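Local coordinates for bacterial bifunctional deaminase-reductase C-terminal domain-containing protein (Corynebacterium diphtheriae, PDB 2P4G), which probably acts as an NADP-dependent reductase of the riboflavin pathway, related to those that reduce 5-amino-6-(5-phosphoribosylamino)uracil, at residues A[20-26]-A[255-259]; A[35-39]-A[66-72]. One frame throughout, in Å; residues are numbered along the deposited sequence.

From the N terminus, the chain first runs through helix 18-23 and the turn after it, the part that contact 1 later joins to strand 254-260 near the C terminus; almost the whole modelled chain lies in the loop closed there. Contact 2 is nested inside it: strand 35-43 leads through a connection into helix 60-72, which runs back along the face of the sheet, nearly antiparallel to that strand. The two contacts lie about 10 Å apart, centre to centre, and reach the same mixed sheet. They also touch, since Arg-37 NH1 of contact 2 meets Val-22 O of contact 1 at 3.0 Å, probably as a hydrogen bond.

Contact 1 (A[20-26]-A[255-259]); sequences QIVYGAL and FSRYK
Leu-26 lays its CD2 methyl over one face of the Arg-257 guanidinium, off toward the rim, with CD2 3.7 Å from NH2. The side chains cross at a slant, and the edge of the guanidinium is turned to the backbone where helix 18-23 ends. Gly-24 O is gripped end-on by two nitrogens of Arg-257, at 2.8 Å from NH1 and 2.9 Å from NH2. This oxygen lies close to the guanidinium plane, both donors lie in its carbonyl plane, and the N-H...O bonds are noticeably bent, as they must be when two N-H groups share one oxygen. NH1 also donates to Ile-21 O at 2.9 Å, but there it stands above the carbonyl plane, and the oxygen is tilted from the guanidinium plane. A weak bond runs from NH2 to Ala-25 O, and a water bridges the same two atoms, weakly on the arginine side. Arg-257 can reach this far because CG leaves anti to the backbone N (chi1 -168°) and the chain then bends at chi3, 74°, to turn the head toward the helix end. Its remaining N-H, on NE, goes to a salt bridge with Glu-244 of strand 237-248. Nearer the start of strand 254-260, Ile-21 CD1 adds a looser apolar touch on Phe-255 CB at 4.3 Å. By bonding Ile-21 O in the last turn and Gly-24 O just past it, Arg-257 ties the end of the helix to the sheet. The positive charge lies by the carboxyl end of this short helix, where its modest dipole may add some attraction, while Glu-244 probably balances the charge and steadies the guanidinium from the strand side.

Contact 2 (A[35-39]-A[66-72]); sequences ECRAI and LIQLRGW. With EDO (1,2-ethanediol), chain G.
Glu-35 turns its carboxylate nearly at right angles to the Trp-72 indole, with OE1 3.8 Å from CZ2. Its OE2 takes a 2.7 Å salt-bridging hydrogen bond from Arg-37 NE, which approaches from above the carboxylate plane, and has a second basic partner in Arg-211. Two residues on, Arg-37 lies across one face of the indole: CD sits over the six-membered ring in a CH-pi contact, and CZ stands 4.3 Å from the centroid of the five-membered ring, an off-centre cation-pi contact with the planes 40° apart. The chain is extended from CG to NE, which carries the guanidinium along the ring, while NH1 is hydrogen-bonded to His-213 NE2. Ile-39 ends the walk with apolar contacts. It meets Leu-69 tip to tip, CD1 to CD2 at 3.6 Å, with CB also against that methyl, and its CG2 touches Leu-66 CD2 at 3.6 Å. Strand 35-43, helix 60-72 and strand 75-79 form a beta-alpha-beta crossover between parallel strands, with strand 190-195 between the two; the helix runs almost antiparallel to strand 35-43, at 165° and 10.5 Å between the segment axes, and helix 18-23 packs beside it, Val-22 touching Trp-72.

Contact 1 (A[20-26]-A[255-259])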
loop_
_atom_site.group_PDB
_atom_site.type_symbol
_atom_site.label_atom_id
_atom_site.label_comp_id
_atom_site.label_asym_id
_atom_site.label_seq_id
_atom_site.Cartn_x
_atom_site.Cartn_y
_atom_site.Cartn_z
ATOM N N GLN A 20 14.391 -17.009 7.669
ATOM C CA GLN A 20 15.275 -16.047 7.033
ATOM C C GLN A 20 14.736 -14.646 7.199
ATOM O O GLN A 20 15.437 -13.753 7.649
ATOM C CB GLN A 20 15.463 -16.381 5.556
ATOM C CG GLN A 20 16.230 -17.689 5.339
ATOM C CD GLN A 20 16.333 -18.055 3.876
ATOM O OE1 GLN A 20 16.216 -17.186 2.997
ATOM N NE2 GLN A 20 16.560 -19.339 3.597
ATOM N N ILE A 21 13.474 -14.471 6.849
ATOM C CA ILE A 21 12.823 -13.179 6.906
ATOM C C ILE A 21 13.004 -12.547 8.267
ATOM O O ILE A 21 13.308 -11.371 8.351
ATOM C CB ILE A 21 11.323 -13.315 6.603
ATOM C CG1 ILE A 21 11.129 -13.772 5.158
ATOM C CG2 ILE A 21 10.619 -12.002 6.810
ATOM C CD1 ILE A 21 9.751 -14.297 4.834
ATOM N N VAL A 22 12.816 -13.338 9.325
ATOM C CA VAL A 22 12.895 -12.852 10.697
ATOM C C VAL A 22 14.338 -12.711 11.201
ATOM O O VAL A 22 14.661 -11.744 11.881
ATOM C CB VAL A 22 12.078 -13.745 11.681
ATOM C CG1 VAL A 22 12.334 -13.338 13.126
ATOM C CG2 VAL A 22 10.583 -13.669 11.381
ATOM N N TYR A 23 15.213 -13.654 10.864
ATOM C CA TYR A 23 16.506 -13.722 11.515
ATOM C C TYR A 23 17.710 -13.381 10.633
ATOM O O TYR A 23 18.802 -13.093 11.156
ATOM C CB TYR A 23 16.703 -15.127 12.109
ATOM C CG TYR A 23 15.760 -15.442 13.242
ATOM C CD1 TYR A 23 16.002 -14.958 14.522
ATOM C CD2 TYR A 23 14.626 -16.239 13.041
ATOM C CE1 TYR A 23 15.140 -15.255 15.575
ATOM C CE2 TYR A 23 13.763 -16.540 14.084
ATOM C CZ TYR A 23 14.023 -16.044 15.351
ATOM O OH TYR A 23 13.177 -16.336 16.402
ATOM N N GLY A 24 17.531 -13.422 9.315
ATOM C CA GLY A 24 18.668 -13.411 8.398
ATOM C C GLY A 24 19.041 -12.038 7.862
ATOM O O GLY A 24 18.226 -11.125 7.895
ATOM N N ALA A 25 20.269 -11.937 7.348
ATOM C CA ALA A 25 20.866 -10.679 6.873
ATOM C C ALA A 25 20.781 -9.559 7.907
ATOM O O ALA A 25 20.405 -8.424 7.582
ATOM C CB ALA A 25 20.243 -10.235 5.526
ATOM N N LEU A 26 21.140 -9.890 9.145
ATOM C CA LEU A 26 21.209 -8.918 10.230
ATOM C C LEU A 26 22.609 -8.892 10.893
ATOM O O LEU A 26 23.370 -9.863 10.794
ATOM C CB LEU A 26 20.127 -9.219 11.273
ATOM C CG LEU A 26 18.680 -9.071 10.798
ATOM C CD1 LEU A 26 17.733 -9.775 11.725
ATOM C CD2 LEU A 26 18.312 -7.610 10.672
ATOM N N PHE A 255 6.117 -10.458 0.939
ATOM C CA PHE A 255 6.626 -10.275 2.261
ATOM C C PHE A 255 7.849 -9.406 2.121
ATOM O O PHE A 255 8.721 -9.688 1.300
ATOM C CB PHE A 255 6.989 -11.609 2.897
ATOM C CG PHE A 255 5.856 -12.567 2.945
ATOM C CD1 PHE A 255 4.857 -12.427 3.897
ATOM C CD2 PHE A 255 5.764 -13.594 2.039
ATOM C CE1 PHE A 255 3.818 -13.290 3.941
ATOM C CE2 PHE A 255 4.714 -14.472 2.092
ATOM C CZ PHE A 255 3.739 -14.325 3.043
ATOM N N SER A 256 7.905 -8.366 2.948
ATOM C CA SER A 256 8.955 -7.365 2.888
ATOM C C SER A 256 9.407 -7.061 4.310
ATOM O O SER A 256 8.597 -7.002 5.214
ATOM C CB SER A 256 8.437 -6.085 2.223
ATOM O OG SER A 256 7.454 -5.469 3.034
ATOM N N ARG A 257 10.712 -6.913 4.494
ATOM C CA ARG A 257 11.271 -6.456 5.726
ATOM C C ARG A 257 12.022 -5.179 5.417
ATOM O O ARG A 257 12.922 -5.171 4.536
ATOM C CB ARG A 257 12.250 -7.474 6.285
ATOM C CG ARG A 257 12.648 -7.156 7.719
ATOM C CD ARG A 257 13.615 -8.169 8.268
ATOM N NE ARG A 257 14.925 -7.984 7.696
ATOM C CZ ARG A 257 15.938 -8.826 7.863
ATOM N NH1 ARG A 257 15.792 -9.923 8.579
ATOM N NH2 ARG A 257 17.105 -8.548 7.305
ATOM N N TYR A 258 11.663 -4.119 6.146
ATOM C CA TYR A 258 12.318 -2.812 6.054
ATOM C C TYR A 258 12.938 -2.390 7.369
ATOM O O TYR A 258 12.403 -2.673 8.441
ATOM C CB TYR A 258 11.300 -1.732 5.745
ATOM C CG TYR A 258 10.585 -1.846 4.427
ATOM C CD1 TYR A 258 11.119 -1.263 3.264
ATOM C CD2 TYR A 258 9.339 -2.482 4.341
ATOM C CE1 TYR A 258 10.438 -1.322 2.039
ATOM C CE2 TYR A 258 8.650 -2.560 3.115
ATOM C CZ TYR A 258 9.201 -1.965 1.980
ATOM O OH TYR A 258 8.526 -2.042 0.795
ATOM N N LYS A 259 14.022 -1.635 7.264
ATOM C CA LYS A 259 14.617 -0.956 8.400
ATOM C C LYS A 259 14.047 0.449 8.447
ATOM O O LYS A 259 14.073 1.162 7.447
ATOM C CB LYS A 259 16.139 -0.923 8.243
ATOM C CG LYS A 259 16.902 0.055 9.152
ATOM C CD LYS A 259 16.783 -0.286 10.635
ATOM C CE LYS A 259 17.977 0.215 11.423
ATOM N NZ LYS A 259 19.279 -0.338 10.922
HETATM O O HOH W 1 19.358 -6.584 6.242
#

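Contact 2 (A[35-39]-A[66-72])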
loop_
_atom_site.group_PDB
_atom_site.type_symbol
_atom_site.label_atom_id
_atom_site.label_comp_id
_atom_site.label_asym_id
_atom_site.label_seq_id
_atom_site.Cartn_x
_atom_site.Cartn_y
_atom_site.Cartn_z
ATOM N N GLU A 35 15.282 -4.584 20.510
ATOM C CA GLU A 35 14.779 -4.274 19.195
ATOM C C GLU A 35 13.250 -4.274 19.225
ATOM O O GLU A 35 12.646 -5.083 19.903
ATOM C CB GLU A 35 15.292 -5.278 18.167
ATOM C CG GLU A 35 15.118 -4.759 16.740
ATOM C CD GLU A 35 15.413 -5.771 15.664
ATOM O OE1 GLU A 35 16.096 -6.786 15.922
ATOM O OE2 GLU A 35 14.943 -5.541 14.545
ATOM N N CYS A 36 12.646 -3.328 18.515
ATOM C CA CYS A 36 11.203 -3.321 18.311
ATOM C C CYS A 36 10.864 -3.411 16.825
ATOM O O CYS A 36 11.411 -2.671 16.008
ATOM C CB CYS A 36 10.598 -2.043 18.882
ATOM S SG CYS A 36 8.828 -1.883 18.631
ATOM N N ARG A 37 9.956 -4.323 16.505
ATOM C CA ARG A 37 9.496 -4.544 15.152
ATOM C C ARG A 37 7.989 -4.484 15.102
ATOM O O ARG A 37 7.309 -4.968 16.002
ATOM C CB ARG A 37 9.929 -5.909 14.639
ATOM C CG ARG A 37 11.400 -6.108 14.727
ATOM C CD ARG A 37 11.832 -7.175 13.765
ATOM N NE ARG A 37 13.226 -7.566 13.937
ATOM C CZ ARG A 37 13.768 -8.597 13.309
ATOM N NH1 ARG A 37 13.036 -9.340 12.484
ATOM N NH2 ARG A 37 15.034 -8.896 13.521
ATOM N N ALA A 38 7.483 -3.885 14.036
ATOM C CA ALA A 38 6.060 -3.876 13.766
ATOM C C ALA A 38 5.812 -4.916 12.673
ATOM O O ALA A 38 6.607 -5.029 11.752
ATOM C CB ALA A 38 5.624 -2.494 13.330
ATOM N N ILE A 39 4.736 -5.691 12.797
ATOM C CA ILE A 39 4.357 -6.664 11.769
ATOM C C ILE A 39 2.942 -6.381 11.285
ATOM O O ILE A 39 2.023 -6.214 12.078
ATOM C CB ILE A 39 4.537 -8.145 12.235
ATOM C CG1 ILE A 39 4.201 -9.098 11.091
ATOM C CG2 ILE A 39 3.707 -8.477 13.508
ATOM C CD1 ILE A 39 4.999 -10.347 11.113
ATOM N N LEU A 66 4.005 -14.692 11.198
ATOM C CA LEU A 66 3.623 -14.123 12.480
ATOM C C LEU A 66 4.164 -14.985 13.611
ATOM O O LEU A 66 4.734 -14.465 14.559
ATOM C CB LEU A 66 2.106 -13.999 12.626
ATOM C CG LEU A 66 1.507 -12.612 12.791
ATOM C CD1 LEU A 66 0.009 -12.770 13.127
ATOM C CD2 LEU A 66 2.232 -11.793 13.869
ATOM N N ILE A 67 3.975 -16.303 13.509
ATOM C CA ILE A 67 4.438 -17.227 14.549
ATOM C C ILE A 67 5.957 -17.168 14.690
ATOM O O ILE A 67 6.480 -17.168 15.804
ATOM C CB ILE A 67 3.987 -18.676 14.274
ATOM C CG1 ILE A 67 2.466 -18.789 14.387
ATOM C CG2 ILE A 67 4.628 -19.653 15.255
ATOM C CD1 ILE A 67 1.933 -18.197 15.597
ATOM N N GLN A 68 6.651 -17.111 13.562
ATOM C CA GLN A 68 8.126 -17.009 13.554
ATOM C C GLN A 68 8.570 -15.758 14.322
ATOM O O GLN A 68 9.483 -15.820 15.139
ATOM C CB GLN A 68 8.663 -16.975 12.111
ATOM C CG GLN A 68 10.138 -17.209 11.987
ATOM C CD GLN A 68 10.493 -18.675 12.108
ATOM O OE1 GLN A 68 10.863 -19.155 13.180
ATOM N NE2 GLN A 68 10.351 -19.401 11.013
ATOM N N LEU A 69 7.895 -14.639 14.078
ATOM C CA LEU A 69 8.242 -13.361 14.726
ATOM C C LEU A 69 7.895 -13.382 16.208
ATOM O O LEU A 69 8.642 -12.872 17.039
ATOM C CB LEU A 69 7.575 -12.164 14.018
ATOM C CG LEU A 69 8.068 -10.766 14.469
ATOM C CD1 LEU A 69 9.572 -10.538 14.257
ATOM C CD2 LEU A 69 7.275 -9.655 13.815
ATOM N N ARG A 70 6.793 -14.035 16.534
ATOM C CA ARG A 70 6.473 -14.340 17.923
ATOM C C ARG A 70 7.534 -15.179 18.625
ATOM O O ARG A 70 7.784 -14.980 19.809
ATOM C CB ARG A 70 5.103 -15.028 18.034
ATOM C CG ARG A 70 3.947 -14.056 17.859
ATOM C CD ARG A 70 2.593 -14.723 18.068
ATOM N NE ARG A 70 1.574 -13.688 18.227
ATOM C CZ ARG A 70 0.425 -13.849 18.875
ATOM N NH1 ARG A 70 0.101 -15.015 19.412
ATOM N NH2 ARG A 70 -0.400 -12.823 18.990
ATOM N N GLY A 71 8.158 -16.099 17.896
ATOM C CA GLY A 71 9.250 -16.885 18.423
ATOM C C GLY A 71 10.503 -16.078 18.675
ATOM O O GLY A 71 11.337 -16.470 19.487
ATOM N N TRP A 72 10.640 -14.983 17.940
ATOM C CA TRP A 72 11.734 -14.011 18.087
ATOM C C TRP A 72 11.497 -13.077 19.270
ATOM O O TRP A 72 12.448 -12.637 19.895
ATOM C CB TRP A 72 11.844 -13.189 16.781
ATOM C CG TRP A 72 12.582 -11.895 16.863
ATOM C CD1 TRP A 72 13.900 -11.689 16.570
ATOM C CD2 TRP A 72 12.042 -10.611 17.212
ATOM N NE1 TRP A 72 14.220 -10.359 16.732
ATOM C CE2 TRP A 72 13.095 -9.677 17.125
ATOM C CE3 TRP A 72 10.763 -10.157 17.589
ATOM C CZ2 TRP A 72 12.916 -8.319 17.410
ATOM C CZ3 TRP A 72 10.588 -8.823 17.884
ATOM C CH2 TRP A 72 11.660 -7.915 17.795
HETATM C C1 EDO G . -3.174 -16.985 20.158
HETATM O O1 EDO G . -3.730 -17.999 19.315
HETATM C C2 EDO G . -3.216 -15.524 19.627
HETATM O O2 EDO G . -2.564 -14.539 20.533
#